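Local coordinates for protein protease LasA (Pseudomonas aeruginosa, PDB 3IT5) that cleaves proteins as a secreted zinc metallopeptidase of the M23 family, cutting the pentaglycine cross-links of staphylococcal peptidoglycan and contributing to elastin degradation, at residues G104-N107 with T108-E112; D36-Y39 with D40-W44; A1-S4 with N5-Q8. All blocks are in the same frame, centred on the assembly; numbering follows the deposited sequence.

In the fold
From the N terminus, contact 3 comes first: residues 1-8 turn back once before strand 16-19, and their side chains rest on strands 75-83 and 121-127 of the large antiparallel sheet. Contact 2 follows where strand 34-38, carrying the zinc ligand Asp36, runs into the loop before strand 50-52. Contact 1 spans the short helix 106-109 after strand 98-102 and the residues that follow it, including Cys111. All three are local and in series, so none nests in or crosses another. Contacts 1 and 2 meet because Trp44 packs on the helix at Ile106 and Ala109. Contact 3 lies across the chain's centre from both, its centre about 30 Å from that of contact 1.

Contact 1 of 3, residues G104-N107 with T108-E112; sequences GNIN and TALCE
Ala109 N bonds to Asn105 O at 2.9 Å, closing the first turn of the short helix 106-109. The next such bond, from Leu110 N to Ile106 O, is weak, and Leu110 already leaves helical geometry. Cys111 N then reaches back to Thr108 O at 3.0 Å, and one water donates to both Asn107 O and Leu110 O, bridging the two carbonyls at the end of the helix. Asn105 is the N-cap. With its CG between the backbone N and the carbonyl carbon (chi1 64°), the side chain swings over the start of the helix, where OD1 accepts twice from Thr108. Thr108 N comes from above the amide plane, 2.9 Å from Asn105 OD1; Thr108 OG1 lies in that plane, on a lone pair, also 2.9 Å from Asn105 OD1. The Thr108 hydroxyl stands beside its own backbone N (chi1 -53°), which brings both donors to the same oxygen. On another side of the turn, Ile106 CG1 touches Leu110 CD1 at 3.6 Å. Beyond the turn, Ala109 O accepts from ND1 of His81, an inferred proton donor or acceptor of the active site, and Cys111 is disulfide-bonded to Cys65. Two bonds on one amide oxygen thus fix the rotation of the Asn105 side chain and satisfy an N-H at the helix start, while the carbonyl of Ala109 probably helps to orient the His81 imidazole.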
ATOM      1  N   GLY A 104      11.926  -1.449  10.352  1.00  4.31           N
ATOM      2  CA  GLY A 104      12.192  -2.631  11.182  1.00  4.11           C
ATOM      3  C   GLY A 104      12.360  -2.300  12.655  1.00  4.11           C
ATOM      4  O   GLY A 104      12.732  -3.164  13.456  1.00  4.15           O
ATOM      5  N   ASN A 105      12.116  -1.041  13.007  1.00  3.87           N
ATOM      6  CA  ASN A 105      12.081  -0.615  14.401  1.00  4.26           C
ATOM      7  C   ASN A 105      10.876   0.283  14.677  1.00  4.16           C
ATOM      8  O   ASN A 105      10.569   1.184  13.886  1.00  4.42           O
ATOM      9  CB  ASN A 105      13.393   0.058  14.819  1.00  4.13           C
ATOM     10  CG  ASN A 105      13.656   1.343  14.071  1.00  4.90           C
ATOM     11  OD1 ASN A 105      13.291   2.421  14.540  1.00  5.79           O
ATOM     12  ND2 ASN A 105      14.280   1.245  12.911  1.00  4.45           N
ATOM     13  N   ILE A 106      10.197   0.021  15.792  1.00  4.13           N
ATOM     14  CA  ILE A 106       8.957   0.716  16.154  1.00  4.00           C
ATOM     15  C   ILE A 106       9.144   2.233  16.276  1.00  4.22           C
ATOM     16  O   ILE A 106       8.207   3.008  16.091  1.00  4.10           O
ATOM     17  CB  ILE A 106       8.353   0.140  17.471  1.00  4.00           C
ATOM     18  CG1 ILE A 106       6.849   0.439  17.554  1.00  3.67           C
ATOM     19  CG2 ILE A 106       9.113   0.656  18.708  1.00  3.53           C
ATOM     20  CD1 ILE A 106       6.083  -0.426  18.556  1.00  3.50           C
ATOM     21  N   ASN A 107      10.371   2.636  16.590  1.00  4.62           N
ATOM     22  CA  ASN A 107      10.705   4.030  16.835  1.00  4.91           C
ATOM     23  C   ASN A 107      10.523   4.848  15.563  1.00  4.97           C
ATOM     24  O   ASN A 107       9.824   5.869  15.557  1.00  4.75           O
ATOM     25  CB  ASN A 107      12.143   4.129  17.362  1.00  5.04           C
ATOM     26  CG  ASN A 107      12.503   2.977  18.309  1.00  5.81           C
ATOM     27  OD1 ASN A 107      12.437   1.796  17.939  1.00  6.59           O
ATOM     28  ND2 ASN A 107      12.876   3.316  19.528  1.00  6.75           N
ATOM     29  N   THR A 108      11.146   4.379  14.487  1.00  4.87           N
ATOM     30  CA  THR A 108      10.984   4.990  13.172  1.00  4.98           C
ATOM     31  C   THR A 108       9.577   4.722  12.647  1.00  4.94           C
ATOM     32  O   THR A 108       8.921   5.634  12.145  1.00  4.73           O
ATOM     33  CB  THR A 108      12.043   4.485  12.185  1.00  4.89           C
ATOM     34  OG1 THR A 108      13.343   4.657  12.768  1.00  4.87           O
ATOM     35  CG2 THR A 108      11.973   5.255  10.867  1.00  4.92           C
ATOM     36  N   ALA A 109       9.113   3.480  12.805  1.00  4.85           N
ATOM     37  CA  ALA A 109       7.779   3.062  12.364  1.00  5.44           C
ATOM     38  C   ALA A 109       6.660   4.007  12.800  1.00  5.46           C
ATOM     39  O   ALA A 109       5.645   4.151  12.109  1.00  5.72           O
ATOM     40  CB  ALA A 109       7.486   1.638  12.836  1.00  5.24           C
ATOM     41  N   LEU A 110       6.853   4.652  13.944  1.00  5.58           N
ATOM     42  CA  LEU A 110       5.840   5.543  14.484  1.00  5.99           C
ATOM     43  C   LEU A 110       6.401   6.945  14.720  1.00  6.16           C
ATOM     44  O   LEU A 110       6.162   7.543  15.763  1.00  6.28           O
ATOM     45  CB  LEU A 110       5.238   4.950  15.773  1.00  5.70           C
ATOM     46  CG  LEU A 110       4.636   3.540  15.687  1.00  5.49           C
ATOM     47  CD1 LEU A 110       4.374   2.992  17.066  1.00  5.25           C
ATOM     48  CD2 LEU A 110       3.355   3.497  14.841  1.00  5.67           C
ATOM     49  N   CYS A 111       7.133   7.468  13.735  1.00  6.94           N
ATOM     50  CA  CYS A 111       7.691   8.829  13.812  1.00  7.50           C
ATOM     51  C   CYS A 111       6.603   9.907  13.907  1.00  7.25           C
ATOM     52  O   CYS A 111       6.822  10.988  14.473  1.00  6.95           O
ATOM     53  CB  CYS A 111       8.630   9.107  12.626  1.00  7.70           C
ATOM     54  SG  CYS A 111       7.850   9.705  11.092  1.00  9.97           S
ATOM     55  N   GLU A 112       5.431   9.605  13.353  1.00  7.15           N
ATOM     56  CA  GLU A 112       4.313  10.546  13.375  1.00  7.17           C
ATOM     57  C   GLU A 112       3.144  10.022  14.205  1.00  6.91           C
ATOM     58  O   GLU A 112       1.992  10.370  13.956  1.00  6.57           O
ATOM     59  CB  GLU A 112       3.883  10.915  11.947  1.00  7.51           C
ATOM     60  CG  GLU A 112       4.854  11.865  11.255  1.00  7.69           C
ATOM     61  CD  GLU A 112       4.440  12.210   9.842  1.00  8.11           C
ATOM     62  OE1 GLU A 112       3.625  13.143   9.659  1.00  8.87           O
ATOM     63  OE2 GLU A 112       4.944  11.559   8.909  1.00  7.51           O
TER
HETATM   64  O   HOH W   1       8.194   7.104  17.664  1.00  2.00           O

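Contact 2 of 3, residues D36-Y39 with D40-W44; sequences DASY and DWPRW. With ZN (zinc ion), chain E.
Asp36 and Trp41 meet beside the zinc ion: Asp36 OD1 binds the metal at 2.0 Å, and Asp36 CB lies 3.5 Å from Trp41 CH2, at the indole edge and near its plane. His23, His122 and a water 2.1 Å from the zinc ion complete the site. The indole is held next by Ser38, whose CB sits over one face, 3.5 Å from the centroid of the five-membered ring of Trp41 and only 3° off its normal, a CH-pi contact. Ser38 OG is anti to the backbone N (chi1 -177°), which turns it to the loop, and there it accepts from Trp41 N at 3.2 Å, a somewhat bent bond. The same serine therefore grips both backbone and ring of Trp41. At the bend, the Asp40 carboxylate meets the Tyr39 ring obliquely, with Asp40 CG 3.3 Å from Tyr39 CD2 and the two planes 48° apart. Farther out, Trp41 NE1 donates to Gln18 O, the indole also meets the ring of His120, nearly parallel to it, and the indole and the Phe172 ring meet edge-to-face. Strand 34-38 is flanked by strands 16-19 and 121-127, to which it is antiparallel; the loop leaving it runs on to Trp44, whose ring packs against helix 106-109.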
ATOM      1  N   ASP A  36      -2.439  -3.029   4.738  1.00  6.47           N
ATOM      2  CA  ASP A  36      -1.054  -3.245   5.115  1.00  6.22           C
ATOM      3  C   ASP A  36      -0.484  -4.410   4.328  1.00  6.30           C
ATOM      4  O   ASP A  36      -1.230  -5.256   3.838  1.00  5.87           O
ATOM      5  CB  ASP A  36      -0.926  -3.501   6.618  1.00  6.19           C
ATOM      6  CG  ASP A  36      -1.550  -2.402   7.455  1.00  5.99           C
ATOM      7  OD1 ASP A  36      -1.456  -1.216   7.069  1.00  6.11           O
ATOM      8  OD2 ASP A  36      -2.134  -2.722   8.510  1.00  6.88           O
ATOM      9  N   ALA A  37       0.838  -4.433   4.198  1.00  6.27           N
ATOM     10  CA  ALA A  37       1.529  -5.503   3.503  1.00  6.57           C
ATOM     11  C   ALA A  37       2.936  -5.659   4.049  1.00  6.78           C
ATOM     12  O   ALA A  37       3.620  -4.676   4.342  1.00  6.71           O
ATOM     13  CB  ALA A  37       1.559  -5.248   1.999  1.00  6.53           C
ATOM     14  N   SER A  38       3.349  -6.911   4.200  1.00  6.98           N
ATOM     15  CA  SER A  38       4.686  -7.237   4.655  1.00  7.29           C
ATOM     16  C   SER A  38       5.075  -8.559   4.018  1.00  7.44           C
ATOM     17  O   SER A  38       4.232  -9.454   3.875  1.00  7.62           O
ATOM     18  CB  SER A  38       4.710  -7.356   6.178  1.00  7.01           C
ATOM     19  OG  SER A  38       6.015  -7.616   6.654  1.00  7.47           O
ATOM     20  N   TYR A  39       6.342  -8.682   3.629  1.00  7.59           N
ATOM     21  CA  TYR A  39       6.832  -9.938   3.065  1.00  7.64           C
ATOM     22  C   TYR A  39       6.497 -11.119   3.976  1.00  7.76           C
ATOM     23  O   TYR A  39       5.879 -12.085   3.527  1.00  7.80           O
ATOM     24  CB  TYR A  39       8.345  -9.891   2.775  1.00  7.66           C
ATOM     25  CG  TYR A  39       8.958 -11.272   2.616  1.00  7.50           C
ATOM     26  CD1 TYR A  39       8.658 -12.062   1.510  1.00  7.64           C
ATOM     27  CD2 TYR A  39       9.816 -11.793   3.583  1.00  7.82           C
ATOM     28  CE1 TYR A  39       9.199 -13.340   1.366  1.00  8.52           C
ATOM     29  CE2 TYR A  39      10.366 -13.071   3.452  1.00  8.27           C
ATOM     30  CZ  TYR A  39      10.055 -13.835   2.337  1.00  8.87           C
ATOM     31  OH  TYR A  39      10.590 -15.098   2.193  1.00  9.05           O
ATOM     32  N   ASP A  40       6.886 -11.022   5.250  1.00  7.88           N
ATOM     33  CA  ASP A  40       6.757 -12.142   6.194  1.00  8.29           C
ATOM     34  C   ASP A  40       6.022 -11.845   7.511  1.00  8.25           C
ATOM     35  O   ASP A  40       5.790 -12.766   8.292  1.00  8.41           O
ATOM     36  CB  ASP A  40       8.136 -12.761   6.489  1.00  8.47           C
ATOM     37  CG  ASP A  40       9.200 -11.719   6.829  1.00  9.03           C
ATOM     38  OD1 ASP A  40       8.877 -10.511   6.893  1.00  9.47           O
ATOM     39  OD2 ASP A  40      10.372 -12.112   7.019  1.00 10.19           O
ATOM     40  N   TRP A  41       5.656 -10.580   7.744  1.00  8.12           N
ATOM     41  CA  TRP A  41       5.012 -10.124   8.999  1.00  7.99           C
ATOM     42  C   TRP A  41       5.761 -10.548  10.280  1.00  8.13           C
ATOM     43  O   TRP A  41       5.202 -11.250  11.133  1.00  7.99           O
ATOM     44  CB  TRP A  41       3.532 -10.548   9.055  1.00  7.91           C
ATOM     45  CG  TRP A  41       2.638  -9.731   8.163  1.00  7.57           C
ATOM     46  CD1 TRP A  41       2.299 -10.006   6.869  1.00  7.58           C
ATOM     47  CD2 TRP A  41       1.970  -8.506   8.502  1.00  6.98           C
ATOM     48  NE1 TRP A  41       1.466  -9.027   6.379  1.00  6.56           N
ATOM     49  CE2 TRP A  41       1.246  -8.096   7.360  1.00  6.55           C
ATOM     50  CE3 TRP A  41       1.910  -7.717   9.660  1.00  6.74           C
ATOM     51  CZ2 TRP A  41       0.475  -6.930   7.340  1.00  6.38           C
ATOM     52  CZ3 TRP A  41       1.139  -6.554   9.639  1.00  6.20           C
ATOM     53  CH2 TRP A  41       0.436  -6.172   8.485  1.00  6.22           C
ATOM     54  N   PRO A  42       7.022 -10.099  10.432  1.00  8.20           N
ATOM     55  CA  PRO A  42       7.889 -10.641  11.466  1.00  8.19           C
ATOM     56  C   PRO A  42       7.882  -9.807  12.754  1.00  8.17           C
ATOM     57  O   PRO A  42       7.060  -8.897  12.903  1.00  8.13           O
ATOM     58  CB  PRO A  42       9.260 -10.552  10.807  1.00  8.20           C
ATOM     59  CG  PRO A  42       9.176  -9.274   9.991  1.00  8.28           C
ATOM     60  CD  PRO A  42       7.710  -9.035   9.673  1.00  8.22           C
ATOM     61  N   ARG A  43       8.797 -10.128  13.665  1.00  8.08           N
ATOM     62  CA  ARG A  43       9.014  -9.337  14.872  1.00  8.12           C
ATOM     63  C   ARG A  43       9.844  -8.100  14.533  1.00  7.81           C
ATOM     64  O   ARG A  43      10.484  -8.050  13.479  1.00  7.55           O
ATOM     65  CB  ARG A  43       9.750 -10.172  15.925  1.00  8.28           C
ATOM     66  CG  ARG A  43       9.325  -9.877  17.341  1.00  9.82           C
ATOM     67  CD  ARG A  43      10.494  -9.840  18.306  1.00 12.44           C
ATOM     68  NE  ARG A  43      10.218  -8.931  19.418  1.00 14.59           N
ATOM     69  CZ  ARG A  43      10.183  -9.274  20.706  1.00 15.78           C
ATOM     70  NH1 ARG A  43      10.424 -10.523  21.095  1.00 15.52           N
ATOM     71  NH2 ARG A  43       9.913  -8.348  21.614  1.00 16.27           N
ATOM     72  N   TRP A  44       9.841  -7.107  15.422  1.00  7.49           N
ATOM     73  CA  TRP A  44      10.747  -5.962  15.292  1.00  7.61           C
ATOM     74  C   TRP A  44      12.201  -6.440  15.299  1.00  7.72           C
ATOM     75  O   TRP A  44      12.510  -7.515  15.826  1.00  7.58           O
ATOM     76  CB  TRP A  44      10.522  -4.941  16.417  1.00  7.46           C
ATOM     77  CG  TRP A  44       9.159  -4.293  16.406  1.00  7.22           C
ATOM     78  CD1 TRP A  44       8.169  -4.451  17.339  1.00  7.49           C
ATOM     79  CD2 TRP A  44       8.639  -3.387  15.421  1.00  6.48           C
ATOM     80  NE1 TRP A  44       7.067  -3.700  16.996  1.00  7.18           N
ATOM     81  CE2 TRP A  44       7.329  -3.035  15.825  1.00  7.24           C
ATOM     82  CE3 TRP A  44       9.154  -2.831  14.240  1.00  7.14           C
ATOM     83  CZ2 TRP A  44       6.523  -2.161  15.083  1.00  6.92           C
ATOM     84  CZ3 TRP A  44       8.350  -1.966  13.499  1.00  7.10           C
ATOM     85  CH2 TRP A  44       7.049  -1.637  13.929  1.00  7.25           C
TER
HETATM   86 ZN    ZN E 183      -2.473   0.047   8.328  1.00 14.54          ZN
HETATM   87  O   HOH W   2      -1.065   0.077   9.882  1.00 10.52           O

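Contact 3 of 3, residues A1-S4 with N5-Q8; sequences APPS and NLMQ
Pro3 and Leu6 are the ends of a type I beta turn, with Ser4 and Asn5 at its corners, and Leu6 N donates to Pro3 O at 3.0 Å. The donor approaches well above the carbonyl plane, 54° out of it. Pro3 O also takes a hydrogen from a water at 2.6 Å, and that water accepts from Met7 N at 2.7 Å, linking the turn to the next residue. A second water donates to both Ser4 O and Met7 O. Among the side chains, Leu6 has CG anti to its own N (chi1 -178°), which lays the branch alongside the Pro3 ring, the two pointing the same way with Leu6 CD2 3.8 Å from Pro3 CD. Asn5 CG is tucked between backbone N and carbonyl carbon, bringing OD1 back to 3.5 Å from Pro3 CB. Met7 leaves its backbone beside its N, runs extended to the sulfur and then bends at chi3 (-92°), which brings the methyl group up to the CB-CG edge of the Pro2 ring, close to the ring's plane. Met7 CE approaches Pro2 CB to 3.3 Å, tighter than normal van der Waals contact, so the exact fit there is doubtful. Trp75 of strand 75-83 lies against Pro2, Pro3 and Leu6, and Leu125 of strand 121-127 against Pro2 and Met7. Through these neighbours the N-terminal residues are packed on the sheet, away from the zinc site. The chemistry is divided: proline rings, leucine and methionine make apolar contacts, while one direct bond and two bridging waters link backbone groups of Pro3 and Ser4 to those of Leu6 and Met7.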
ATOM      1  N   ALA A   1     -13.084   6.048  -8.741  1.00  9.45           N
ATOM      2  CA  ALA A   1     -12.573   4.687  -9.089  1.00  9.05           C
ATOM      3  C   ALA A   1     -11.394   4.793 -10.058  1.00  8.85           C
ATOM      4  O   ALA A   1     -11.592   5.066 -11.240  1.00  8.59           O
ATOM      5  CB  ALA A   1     -13.679   3.846  -9.678  1.00  9.11           C
ATOM      6  N   PRO A   2     -10.161   4.569  -9.559  1.00  8.79           N
ATOM      7  CA  PRO A   2      -8.945   4.850 -10.332  1.00  8.77           C
ATOM      8  C   PRO A   2      -8.888   4.038 -11.623  1.00  8.90           C
ATOM      9  O   PRO A   2      -9.389   2.912 -11.645  1.00  8.32           O
ATOM     10  CB  PRO A   2      -7.817   4.399  -9.400  1.00  8.92           C
ATOM     11  CG  PRO A   2      -8.444   4.186  -8.063  1.00  8.52           C
ATOM     12  CD  PRO A   2      -9.860   3.846  -8.311  1.00  8.68           C
ATOM     13  N   PRO A   3      -8.288   4.599 -12.694  1.00  9.47           N
ATOM     14  CA  PRO A   3      -8.125   3.809 -13.918  1.00  9.83           C
ATOM     15  C   PRO A   3      -7.391   2.501 -13.625  1.00  9.92           C
ATOM     16  O   PRO A   3      -6.385   2.496 -12.910  1.00  9.90           O
ATOM     17  CB  PRO A   3      -7.284   4.717 -14.817  1.00  9.99           C
ATOM     18  CG  PRO A   3      -7.572   6.097 -14.333  1.00  9.96           C
ATOM     19  CD  PRO A   3      -7.747   5.965 -12.848  1.00  9.54           C
ATOM     20  N   SER A   4      -7.911   1.406 -14.173  1.00  9.83           N
ATOM     21  CA  SER A   4      -7.410   0.060 -13.899  1.00  9.74           C
ATOM     22  C   SER A   4      -5.962  -0.192 -14.348  1.00  9.67           C
ATOM     23  O   SER A   4      -5.371  -1.211 -13.983  1.00  9.76           O
ATOM     24  CB  SER A   4      -8.342  -0.970 -14.538  1.00  9.81           C
ATOM     25  OG  SER A   4      -8.319  -0.857 -15.950  1.00  9.77           O
ATOM     26  N   ASN A   5      -5.409   0.732 -15.135  1.00  9.19           N
ATOM     27  CA  ASN A   5      -4.036   0.643 -15.647  1.00  8.89           C
ATOM     28  C   ASN A   5      -3.086   1.676 -15.017  1.00  8.56           C
ATOM     29  O   ASN A   5      -1.960   1.865 -15.483  1.00  8.26           O
ATOM     30  CB  ASN A   5      -4.037   0.803 -17.173  1.00  9.01           C
ATOM     31  CG  ASN A   5      -4.474   2.187 -17.614  1.00  9.40           C
ATOM     32  OD1 ASN A   5      -5.143   2.907 -16.869  1.00  9.60           O
ATOM     33  ND2 ASN A   5      -4.088   2.573 -18.830  1.00 10.29           N
ATOM     34  N   LEU A   6      -3.555   2.344 -13.963  1.00  8.19           N
ATOM     35  CA  LEU A   6      -2.798   3.417 -13.312  1.00  8.08           C
ATOM     36  C   LEU A   6      -1.847   2.916 -12.232  1.00  7.79           C
ATOM     37  O   LEU A   6      -0.761   3.475 -12.048  1.00  7.88           O
ATOM     38  CB  LEU A   6      -3.747   4.473 -12.725  1.00  8.08           C
ATOM     39  CG  LEU A   6      -3.142   5.709 -12.038  1.00  8.55           C
ATOM     40  CD1 LEU A   6      -2.192   6.484 -12.961  1.00  8.67           C
ATOM     41  CD2 LEU A   6      -4.235   6.616 -11.517  1.00  8.35           C
ATOM     42  N   MET A   7      -2.253   1.859 -11.532  1.00  7.47           N
ATOM     43  CA  MET A   7      -1.543   1.419 -10.335  1.00  7.16           C
ATOM     44  C   MET A   7      -1.142  -0.050 -10.310  1.00  7.05           C
ATOM     45  O   MET A   7      -1.872  -0.921 -10.789  1.00  7.23           O
ATOM     46  CB  MET A   7      -2.364   1.750  -9.086  1.00  7.34           C
ATOM     47  CG  MET A   7      -2.242   3.193  -8.662  1.00  7.04           C
ATOM     48  SD  MET A   7      -3.307   3.589  -7.280  1.00  7.72           S
ATOM     49  CE  MET A   7      -4.757   4.148  -8.156  1.00  9.15           C
ATOM     50  N   GLN A   8       0.040  -0.294  -9.749  1.00  6.77           N
ATOM     51  CA  GLN A   8       0.504  -1.623  -9.371  1.00  6.34           C
ATOM     52  C   GLN A   8       0.559  -1.682  -7.840  1.00  6.30           C
ATOM     53  O   GLN A   8       0.332  -0.672  -7.169  1.00  6.71           O
ATOM     54  CB  GLN A   8       1.898  -1.896  -9.962  1.00  6.14           C
ATOM     55  CG  GLN A   8       2.986  -0.928  -9.475  1.00  5.92           C
ATOM     56  CD  GLN A   8       4.381  -1.523  -9.488  1.00  4.78           C
ATOM     57  OE1 GLN A   8       4.982  -1.729  -8.432  1.00  5.00           O
ATOM     58  NE2 GLN A   8       4.905  -1.797 -10.670  1.00  4.09           N
TER
HETATM   59  O   HOH W   3      -4.882   1.140 -11.310  1.00  2.00           O
HETATM   60  O   HOH W   4      -2.437  -1.235 -13.618  1.00  5.45           O